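Local coordinates for protein endoglucanase (Clostridium thermocellum, PDB 2YIK) that probably hydrolyses internal beta-1,4-glucosidic bonds of cellulose, as a family 9 glycoside hydrolase of the thermophile's cellulose-degrading machinery, at residues S47-D52 with S64-R69; A53-T58 with E155-Y160; P126-A131 with D163-C168. All coordinates share one frame; numbering follows the deposited sequence.

Contact 1: S47-D52 with S64-R69; sequences SMFFYD and SLLSWR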
loop_
_atom_site.group_PDB
_atom_site.type_symbol
_atom_site.label_atom_id
_atom_site.label_comp_id
_atom_site.label_asym_id
_atom_site.label_seq_id
_atom_site.Cartn_x
_atom_site.Cartn_y
_atom_site.Cartn_z
ATOM N N SER A 47 2.786 11.230 -9.060
ATOM C CA SER A 47 2.843 9.963 -8.323
ATOM C C SER A 47 1.587 9.093 -8.353
ATOM O O SER A 47 1.689 7.871 -8.432
ATOM C CB SER A 47 3.258 10.199 -6.857
ATOM O OG SER A 47 2.224 10.793 -6.092
ATOM N N MET A 48 0.408 9.705 -8.297
ATOM C CA MET A 48 -0.826 8.923 -8.286
ATOM C C MET A 48 -1.229 8.315 -9.616
ATOM O O MET A 48 -1.990 7.346 -9.649
ATOM C CB MET A 48 -1.980 9.757 -7.721
ATOM C CG MET A 48 -1.840 9.991 -6.231
ATOM S SD MET A 48 -3.081 11.064 -5.485
ATOM C CE MET A 48 -2.356 12.630 -5.751
ATOM N N PHE A 49 -0.718 8.861 -10.712
ATOM C CA PHE A 49 -1.077 8.336 -12.022
ATOM C C PHE A 49 -0.672 6.895 -12.258
ATOM O O PHE A 49 -1.209 6.246 -13.151
ATOM C CB PHE A 49 -0.524 9.240 -13.121
ATOM C CG PHE A 49 -1.358 10.456 -13.342
ATOM C CD1 PHE A 49 -2.430 10.432 -14.233
ATOM C CD2 PHE A 49 -1.121 11.609 -12.607
ATOM C CE1 PHE A 49 -3.260 11.545 -14.375
ATOM C CE2 PHE A 49 -1.936 12.718 -12.740
ATOM C CZ PHE A 49 -3.008 12.691 -13.628
ATOM N N PHE A 50 0.258 6.384 -11.458
ATOM C CA PHE A 50 0.649 4.991 -11.625
ATOM C C PHE A 50 -0.548 4.131 -11.269
ATOM O O PHE A 50 -0.766 3.077 -11.857
ATOM C CB PHE A 50 1.804 4.594 -10.704
ATOM C CG PHE A 50 2.127 3.124 -10.780
ATOM C CD1 PHE A 50 2.787 2.601 -11.885
ATOM C CD2 PHE A 50 1.739 2.256 -9.760
ATOM C CE1 PHE A 50 3.015 1.233 -11.995
ATOM C CE2 PHE A 50 1.961 0.891 -9.860
ATOM C CZ PHE A 50 2.616 0.378 -10.971
ATOM N N TYR A 51 -1.332 4.585 -10.302
ATOM C CA TYR A 51 -2.490 3.819 -9.892
ATOM C C TYR A 51 -3.533 3.783 -11.000
ATOM O O TYR A 51 -4.166 2.750 -11.217
ATOM C CB TYR A 51 -3.033 4.381 -8.578
ATOM C CG TYR A 51 -2.052 4.122 -7.456
ATOM C CD1 TYR A 51 -1.821 2.822 -6.997
ATOM C CD2 TYR A 51 -1.279 5.155 -6.925
ATOM C CE1 TYR A 51 -0.837 2.556 -6.041
ATOM C CE2 TYR A 51 -0.291 4.902 -5.972
ATOM C CZ TYR A 51 -0.071 3.600 -5.537
ATOM O OH TYR A 51 0.935 3.338 -4.636
ATOM N N ASP A 52 -3.690 4.888 -11.723
ATOM C CA ASP A 52 -4.645 4.909 -12.825
ATOM C C ASP A 52 -4.227 3.883 -13.873
ATOM O O ASP A 52 -5.075 3.258 -14.513
ATOM C CB ASP A 52 -4.701 6.290 -13.483
ATOM C CG ASP A 52 -5.189 7.366 -12.540
ATOM O OD1 ASP A 52 -4.579 7.520 -11.459
ATOM O OD2 ASP A 52 -6.176 8.057 -12.881
ATOM N N SER A 64 -10.157 5.707 -14.216
ATOM C CA SER A 64 -8.792 6.046 -14.622
ATOM C C SER A 64 -8.722 7.300 -15.503
ATOM O O SER A 64 -9.564 7.502 -16.382
ATOM C CB SER A 64 -8.164 4.858 -15.353
ATOM O OG SER A 64 -6.938 5.221 -15.954
ATOM N N LEU A 65 -7.720 8.145 -15.261
ATOM C CA LEU A 65 -7.545 9.369 -16.037
ATOM C C LEU A 65 -6.698 9.135 -17.274
ATOM O O LEU A 65 -6.459 10.062 -18.045
ATOM C CB LEU A 65 -6.885 10.456 -15.191
ATOM C CG LEU A 65 -7.674 11.047 -14.024
ATOM C CD1 LEU A 65 -6.726 11.797 -13.116
ATOM C CD2 LEU A 65 -8.769 11.973 -14.540
ATOM N N LEU A 66 -6.233 7.902 -17.463
ATOM C CA LEU A 66 -5.402 7.586 -18.624
ATOM C C LEU A 66 -6.256 7.020 -19.756
ATOM O O LEU A 66 -6.865 5.954 -19.617
ATOM C CB LEU A 66 -4.306 6.595 -18.223
ATOM C CG LEU A 66 -3.369 7.112 -17.125
ATOM C CD1 LEU A 66 -2.464 5.984 -16.654
ATOM C CD2 LEU A 66 -2.552 8.299 -17.654
ATOM N N SER A 67 -6.302 7.747 -20.871
ATOM C CA SER A 67 -7.102 7.343 -22.018
ATOM C C SER A 67 -6.707 5.991 -22.590
ATOM O O SER A 67 -7.532 5.318 -23.214
ATOM C CB SER A 67 -7.024 8.412 -23.114
ATOM O OG SER A 67 -5.679 8.630 -23.519
ATOM N N TRP A 68 -5.458 5.581 -22.385
ATOM C CA TRP A 68 -5.024 4.296 -22.914
ATOM C C TRP A 68 -5.358 3.099 -22.023
ATOM O O TRP A 68 -4.917 1.976 -22.291
ATOM C CB TRP A 68 -3.529 4.320 -23.225
ATOM C CG TRP A 68 -2.684 4.879 -22.137
ATOM C CD1 TRP A 68 -2.399 6.191 -21.916
ATOM C CD2 TRP A 68 -1.955 4.133 -21.153
ATOM N NE1 TRP A 68 -1.532 6.314 -20.854
ATOM C CE2 TRP A 68 -1.254 5.071 -20.364
ATOM C CE3 TRP A 68 -1.846 2.770 -20.852
ATOM C CZ2 TRP A 68 -0.421 4.679 -19.307
ATOM C CZ3 TRP A 68 -1.020 2.383 -19.800
ATOM C CH2 TRP A 68 -0.327 3.336 -19.033
ATOM N N ARG A 69 -6.125 3.334 -20.960
ATOM C CA ARG A 69 -6.555 2.242 -20.079
ATOM C C ARG A 69 -8.081 2.094 -20.160
ATOM O O ARG A 69 -8.815 3.072 -20.035
ATOM C CB ARG A 69 -6.168 2.495 -18.616
ATOM C CG ARG A 69 -4.704 2.221 -18.245
ATOM C CD ARG A 69 -4.250 0.830 -18.669
ATOM N NE ARG A 69 -5.320 -0.165 -18.601
ATOM C CZ ARG A 69 -5.808 -0.695 -17.484
ATOM N NH1 ARG A 69 -5.323 -0.336 -16.301
ATOM N NH2 ARG A 69 -6.794 -1.585 -17.554
#

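Contact 2: A53-T58 with E155-Y160; sequences ANMCGT and EVILRY. With ZN (zinc ion), chain E.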
loop_
_atom_site.group_PDB
_atom_site.type_symbol
_atom_site.label_atom_id
_atom_site.label_comp_id
_atom_site.label_asym_id
_atom_site.label_seq_id
_atom_site.Cartn_x
_atom_site.Cartn_y
_atom_site.Cartn_z
ATOM N N ALA A 53 -2.918 3.707 -14.039
ATOM C CA ALA A 53 -2.395 2.767 -15.024
ATOM C C ALA A 53 -2.605 1.314 -14.632
ATOM O O ALA A 53 -2.542 0.431 -15.486
ATOM C CB ALA A 53 -0.912 3.033 -15.265
ATOM N N ASN A 54 -2.848 1.064 -13.347
ATOM C CA ASN A 54 -3.057 -0.300 -12.870
ATOM C C ASN A 54 -4.489 -0.639 -12.470
ATOM O O ASN A 54 -4.741 -1.730 -11.961
ATOM C CB ASN A 54 -2.131 -0.622 -11.683
ATOM C CG ASN A 54 -0.717 -0.994 -12.115
ATOM O OD1 ASN A 54 -0.031 -1.772 -11.443
ATOM N ND2 ASN A 54 -0.270 -0.428 -13.224
ATOM N N MET A 55 -5.427 0.280 -12.677
ATOM C CA MET A 55 -6.819 -0.008 -12.337
ATOM C C MET A 55 -7.301 -1.232 -13.121
ATOM O O MET A 55 -6.982 -1.406 -14.294
ATOM C CB MET A 55 -7.704 1.202 -12.620
ATOM C CG MET A 55 -7.465 2.323 -11.623
ATOM S SD MET A 55 -8.506 3.765 -11.884
ATOM C CE MET A 55 -8.283 4.609 -10.309
ATOM N N CYS A 56 -8.079 -2.071 -12.454
ATOM C CA CYS A 56 -8.559 -3.314 -13.033
ATOM C C CYS A 56 -10.079 -3.460 -12.923
ATOM O O CYS A 56 -10.711 -2.840 -12.067
ATOM C CB CYS A 56 -7.848 -4.461 -12.298
ATOM S SG CYS A 56 -8.215 -6.147 -12.795
ATOM N N GLY A 57 -10.665 -4.263 -13.807
ATOM C CA GLY A 57 -12.100 -4.497 -13.750
ATOM C C GLY A 57 -13.023 -3.723 -14.670
ATOM O O GLY A 57 -12.608 -3.175 -15.689
ATOM N N THR A 58 -14.293 -3.678 -14.278
ATOM C CA THR A 58 -15.341 -3.005 -15.036
ATOM C C THR A 58 -15.440 -1.506 -14.771
ATOM O O THR A 58 -16.236 -0.813 -15.401
ATOM C CB THR A 58 -16.716 -3.641 -14.736
ATOM O OG1 THR A 58 -16.997 -3.550 -13.333
ATOM C CG2 THR A 58 -16.719 -5.102 -15.147
ATOM N N GLU A 155 -8.729 10.492 -3.444
ATOM C CA GLU A 155 -9.955 9.852 -3.001
ATOM C C GLU A 155 -10.495 8.854 -4.029
ATOM O O GLU A 155 -11.034 7.811 -3.656
ATOM C CB GLU A 155 -10.996 10.915 -2.629
ATOM C CG GLU A 155 -10.558 11.737 -1.409
ATOM C CD GLU A 155 -11.642 12.657 -0.882
ATOM O OE1 GLU A 155 -12.727 12.696 -1.489
ATOM O OE2 GLU A 155 -11.409 13.345 0.140
ATOM N N VAL A 156 -10.324 9.145 -5.318
ATOM C CA VAL A 156 -10.794 8.221 -6.345
ATOM C C VAL A 156 -9.999 6.917 -6.276
ATOM O O VAL A 156 -10.561 5.821 -6.413
ATOM C CB VAL A 156 -10.661 8.825 -7.763
ATOM C CG1 VAL A 156 -10.956 7.765 -8.813
ATOM C CG2 VAL A 156 -11.635 9.995 -7.917
ATOM N N ILE A 157 -8.691 7.037 -6.062
ATOM C CA ILE A 157 -7.829 5.864 -5.964
ATOM C C ILE A 157 -8.153 5.077 -4.691
ATOM O O ILE A 157 -8.283 3.860 -4.743
ATOM C CB ILE A 157 -6.317 6.247 -5.948
ATOM C CG1 ILE A 157 -5.838 6.611 -7.353
ATOM C CG2 ILE A 157 -5.488 5.071 -5.465
ATOM C CD1 ILE A 157 -6.704 7.634 -8.041
ATOM N N LEU A 158 -8.295 5.771 -3.563
ATOM C CA LEU A 158 -8.599 5.098 -2.301
ATOM C C LEU A 158 -9.968 4.419 -2.300
ATOM O O LEU A 158 -10.141 3.371 -1.678
ATOM C CB LEU A 158 -8.472 6.081 -1.138
ATOM C CG LEU A 158 -7.022 6.522 -0.890
ATOM C CD1 LEU A 158 -6.983 7.736 0.003
ATOM C CD2 LEU A 158 -6.231 5.365 -0.276
ATOM N N ARG A 159 -10.938 5.010 -2.995
ATOM C CA ARG A 159 -12.264 4.409 -3.088
ATOM C C ARG A 159 -12.178 3.155 -3.948
ATOM O O ARG A 159 -12.816 2.143 -3.652
ATOM C CB ARG A 159 -13.273 5.376 -3.718
ATOM C CG ARG A 159 -13.848 6.409 -2.762
ATOM C CD ARG A 159 -14.716 7.411 -3.521
ATOM N NE ARG A 159 -15.311 8.429 -2.653
ATOM C CZ ARG A 159 -16.416 8.254 -1.930
ATOM N NH1 ARG A 159 -17.065 7.093 -1.964
ATOM N NH2 ARG A 159 -16.879 9.246 -1.184
ATOM N N TYR A 160 -11.380 3.214 -5.011
ATOM C CA TYR A 160 -11.241 2.064 -5.887
ATOM C C TYR A 160 -10.588 0.888 -5.158
ATOM O O TYR A 160 -10.961 -0.264 -5.390
ATOM C CB TYR A 160 -10.436 2.426 -7.140
ATOM C CG TYR A 160 -10.847 1.628 -8.367
ATOM C CD1 TYR A 160 -12.073 1.865 -8.996
ATOM C CD2 TYR A 160 -10.019 0.634 -8.891
ATOM C CE1 TYR A 160 -12.466 1.135 -10.114
ATOM C CE2 TYR A 160 -10.399 -0.102 -10.011
ATOM C CZ TYR A 160 -11.627 0.151 -10.617
ATOM O OH TYR A 160 -12.022 -0.582 -11.714
HETATM ZN ZN ZN E . -7.317 -5.941 -15.039
#

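Contact 3: P126-A131 with D163-C168; sequences PEAYAA and DYFMRC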
loop_
_atom_site.group_PDB
_atom_site.type_symbol
_atom_site.label_atom_id
_atom_site.label_comp_id
_atom_site.label_asym_id
_atom_site.label_seq_id
_atom_site.Cartn_x
_atom_site.Cartn_y
_atom_site.Cartn_z
ATOM N N PRO A 126 0.201 -7.074 -0.763
ATOM C CA PRO A 126 0.644 -5.741 -1.197
ATOM C C PRO A 126 -0.519 -4.830 -1.636
ATOM O O PRO A 126 -0.398 -3.604 -1.591
ATOM C CB PRO A 126 1.619 -6.045 -2.332
ATOM C CG PRO A 126 1.095 -7.344 -2.904
ATOM C CD PRO A 126 0.703 -8.130 -1.666
ATOM N N GLU A 127 -1.639 -5.414 -2.063
ATOM C CA GLU A 127 -2.793 -4.603 -2.473
ATOM C C GLU A 127 -3.253 -3.801 -1.241
ATOM O O GLU A 127 -3.474 -2.587 -1.314
ATOM C CB GLU A 127 -3.939 -5.504 -2.966
ATOM C CG GLU A 127 -5.172 -4.772 -3.517
ATOM C CD GLU A 127 -5.063 -4.425 -5.004
ATOM O OE1 GLU A 127 -4.254 -5.055 -5.711
ATOM O OE2 GLU A 127 -5.803 -3.534 -5.474
ATOM N N ALA A 128 -3.383 -4.486 -0.108
ATOM C CA ALA A 128 -3.796 -3.837 1.132
ATOM C C ALA A 128 -2.713 -2.877 1.632
ATOM O O ALA A 128 -3.021 -1.820 2.173
ATOM C CB ALA A 128 -4.109 -4.888 2.203
ATOM N N TYR A 129 -1.445 -3.246 1.452
ATOM C CA TYR A 129 -0.360 -2.376 1.892
ATOM C C TYR A 129 -0.390 -1.048 1.147
ATOM O O TYR A 129 -0.217 0.008 1.748
ATOM C CB TYR A 129 1.007 -3.033 1.675
ATOM C CG TYR A 129 2.157 -2.051 1.779
ATOM C CD1 TYR A 129 2.590 -1.327 0.662
ATOM C CD2 TYR A 129 2.773 -1.794 3.006
ATOM C CE1 TYR A 129 3.600 -0.371 0.763
ATOM C CE2 TYR A 129 3.785 -0.838 3.121
ATOM C CZ TYR A 129 4.193 -0.127 1.994
ATOM O OH TYR A 129 5.171 0.830 2.109
ATOM N N ALA A 130 -0.603 -1.106 -0.166
ATOM C CA ALA A 130 -0.633 0.105 -0.970
ATOM C C ALA A 130 -1.814 0.967 -0.570
ATOM O O ALA A 130 -1.676 2.173 -0.370
ATOM C CB ALA A 130 -0.706 -0.247 -2.452
ATOM N N ALA A 131 -2.972 0.333 -0.439
ATOM C CA ALA A 131 -4.198 1.021 -0.054
ATOM C C ALA A 131 -4.080 1.713 1.304
ATOM O O ALA A 131 -4.497 2.855 1.466
ATOM C CB ALA A 131 -5.366 0.029 -0.030
ATOM N N ASP A 163 -13.281 -0.191 -2.202
ATOM C CA ASP A 163 -14.560 -0.724 -2.663
ATOM C C ASP A 163 -14.314 -2.154 -3.135
ATOM O O ASP A 163 -15.191 -3.012 -3.049
ATOM C CB ASP A 163 -15.145 0.121 -3.802
ATOM C CG ASP A 163 -15.585 1.499 -3.334
ATOM O OD1 ASP A 163 -15.833 1.662 -2.126
ATOM O OD2 ASP A 163 -15.696 2.417 -4.173
ATOM N N TYR A 164 -13.097 -2.397 -3.624
ATOM C CA TYR A 164 -12.699 -3.719 -4.088
ATOM C C TYR A 164 -12.639 -4.650 -2.874
ATOM O O TYR A 164 -13.175 -5.756 -2.912
ATOM C CB TYR A 164 -11.334 -3.631 -4.786
ATOM C CG TYR A 164 -10.612 -4.947 -5.014
ATOM C CD1 TYR A 164 -11.184 -5.969 -5.771
ATOM C CD2 TYR A 164 -9.325 -5.141 -4.512
ATOM C CE1 TYR A 164 -10.483 -7.154 -6.028
ATOM C CE2 TYR A 164 -8.617 -6.311 -4.756
ATOM C CZ TYR A 164 -9.197 -7.318 -5.515
ATOM O OH TYR A 164 -8.489 -8.478 -5.758
ATOM N N PHE A 165 -12.005 -4.192 -1.796
ATOM C CA PHE A 165 -11.904 -4.993 -0.580
ATOM C C PHE A 165 -13.309 -5.338 -0.069
ATOM O O PHE A 165 -13.605 -6.490 0.250
ATOM C CB PHE A 165 -11.139 -4.237 0.520
ATOM C CG PHE A 165 -9.715 -3.874 0.158
ATOM C CD1 PHE A 165 -8.935 -4.716 -0.630
ATOM C CD2 PHE A 165 -9.146 -2.697 0.645
ATOM C CE1 PHE A 165 -7.607 -4.392 -0.929
ATOM C CE2 PHE A 165 -7.823 -2.363 0.354
ATOM C CZ PHE A 165 -7.049 -3.212 -0.434
ATOM N N MET A 166 -14.179 -4.338 0.000
ATOM C CA MET A 166 -15.535 -4.564 0.485
ATOM C C MET A 166 -16.338 -5.555 -0.351
ATOM O O MET A 166 -17.007 -6.426 0.208
ATOM C CB MET A 166 -16.273 -3.227 0.640
ATOM C CG MET A 166 -15.726 -2.417 1.827
ATOM S SD MET A 166 -16.561 -0.876 2.259
ATOM C CE MET A 166 -15.740 0.292 1.160
ATOM N N ARG A 167 -16.271 -5.439 -1.675
ATOM C CA ARG A 167 -16.982 -6.366 -2.561
ATOM C C ARG A 167 -16.439 -7.785 -2.365
ATOM O O ARG A 167 -17.160 -8.767 -2.528
ATOM C CB ARG A 167 -16.791 -5.978 -4.037
ATOM C CG ARG A 167 -17.677 -4.854 -4.549
ATOM C CD ARG A 167 -17.614 -4.777 -6.076
ATOM N NE ARG A 167 -16.251 -4.563 -6.530
ATOM C CZ ARG A 167 -15.671 -3.372 -6.631
ATOM N NH1 ARG A 167 -16.342 -2.274 -6.320
ATOM N NH2 ARG A 167 -14.408 -3.288 -7.020
ATOM N N CYS A 168 -15.159 -7.885 -2.019
ATOM C CA CYS A 168 -14.515 -9.184 -1.820
ATOM C C CYS A 168 -14.722 -9.770 -0.429
ATOM O O CYS A 168 -14.293 -10.890 -0.144
ATOM C CB CYS A 168 -13.018 -9.075 -2.127
ATOM S SG CYS A 168 -12.639 -8.928 -3.903
#

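Contact 1: S47-D52 with S64-R69
Asp-52, in the helix 49-54, reaches across to the loop that leaves helix 60-63 and touches three consecutive residues there. Its CB lies 3.5 Å from Ser-64 OG and 3.9 Å from Leu-66 CD1, at the join between the polar and apolar parts of the contact. CG stands beside the backbone N, anti to the carbonyl carbon (chi1 -63°), which directs the carboxylate at the loop backbone. At the tip, OD2 accepts the N-H of Leu-65 at 2.8 Å through its anti lone pair, with an N-H...O angle of 159°. The same oxygen also rests against CB and CG of Leu-65.

The backbone of Asp-52 takes part as well. Ser-64 OG donates to Asp-52 O at 3.1 Å, coming in from above the carbonyl plane rather than along a lone pair, and it accepts from Leu-66 N at 3.2 Å. One hydroxyl thus fastens the helix to the loop and folds the loop on itself.

Phe-49, one turn earlier, supplies the apolar part. CE1 of its ring meets Leu-65 CD1 at 3.7 Å, CD1 of the ring lies 4.0 Å from Leu-66 CD2, and His-153 of helix 151-167 packs edge-to-face with the same ring. Arg-69 passes Asp-52 O with its CG, while its NE makes a salt bridge with Glu-198 and its NH1 bonds to the carbonyls of Ala-53 and Met-55. The Ser-64 bonding pattern is an ST turn, here laid against a short helix near the N terminus of the family 9 catalytic domain.

Contact 2: A53-T58 with E155-Y160
Met-55 lays its extended side chain along the flank of helix 151-167, and its methyl end forms the apolar centre. CE lies 4.1 Å from Ile-157 CD1, the two chains crossing at about a right angle, and 4.4 Å from Val-156 CG1. With CG beside the backbone N and the chain straight beyond it, the thioether is carried over Tyr-160. SD sits 4.6 Å from the centroid of that ring and only 10° off its normal, a Met-aromatic contact over the face at some distance. CB of Met-55 meets Tyr-160 CE2 at 4.0 Å. Phe-114 packs edge-to-face with the tyrosine and also touches Met-55.

Further out the contact turns polar. Tyr-160 OH donates to Cys-56 O at 2.6 Å, a short bond. The acceptor oxygen lies near the plane of the tyrosine ring, at its edge, whereas the hydroxyl stands above the carbonyl plane of Cys-56, 39° out of it. Gly-57 follows directly, its positive phi suited to a residue without a side chain.

At the far edge Cys-56 turns its SG anti to the backbone N (chi1 -179°) and binds the zinc ion at 2.4 Å; Cys-72, His-73 and His-115 complete the site. Tyrosine and metal therefore hold the same residue by different ends, the carbonyl and the thiolate. This chemistry is consistent with a second-shell role for Tyr-160, whose hydroxyl would help steady the backbone of a zinc ligand, while Met-55 packs on the apolar side.

Contact 3: P126-A131 with D163-C168
Phe-165 drives its ring edge-first between two turns of helix 124-140. Near the ring plane, CE2 meets Ala-131 CB at 3.5 Å, and CE1 meets Glu-127 CG at 3.6 Å. Between them CZ, the leading atom, comes within 3.7 Å of Ala-128 CA, close to the helix backbone. The ring bridges helices whose short segments stay 11.7 Å apart at their axes and run at 137° to each other; the small side chains of Ala-128 and Ala-131 leave room for it.

Tyr-164 stands next to Phe-165 and presents an edge too: its CE2 is 4.0 Å from Glu-127 CG. The glutamate side chain thus has both aromatic residues as neighbours. Its CG is anti to the backbone N (chi1 -176°), then the chain bends at chi2, bringing the carboxylate round toward the tyrosine. Carboxylate and tyrosine ring are strongly inclined, with 68° between their planes, and OE2 keeps 4.0 Å from Tyr-164 CD2.

What fixes the glutamate lies in the next shell, where OE2 accepts a hydrogen bond from Phe-114 N. On another flank, helix 216-233 packs through Thr-222 and Ser-225 against Phe-165, and through Ala-221 and Ser-225 against the two alanines. Chemically, then, the join between the helices is mainly dispersive, aromatic edges against aliphatic carbon, with the Glu-127 carbonyl O in the ring plane at the Phe-165 edge. The buried carboxylate is served by a backbone N-H, so the polar end of Glu-127 ties this helix to the loop at Phe-114.

In the fold
Just after the first helix, 40-47, comes helix 49-54, and contact 1 closes a short loop of eleven residues behind it, through helix 60-63. Contact 2 starts inside that loop, at 53-58, and runs on to helix 151-167, so the two cross; they also touch, through Arg-69. Contact 3 opens on helix 124-140, within the span of contact 2, and closes further along helix 151-167, so these two cross as well, and they touch where Leu-158 packs on the carbonyl of Ala-131. Contacts 1 and 3 follow in series without touching. Helix 151-167 thus ties the zinc-bound N-terminal region to helix 124-140 within the (alpha/alpha)6 barrel of family 9.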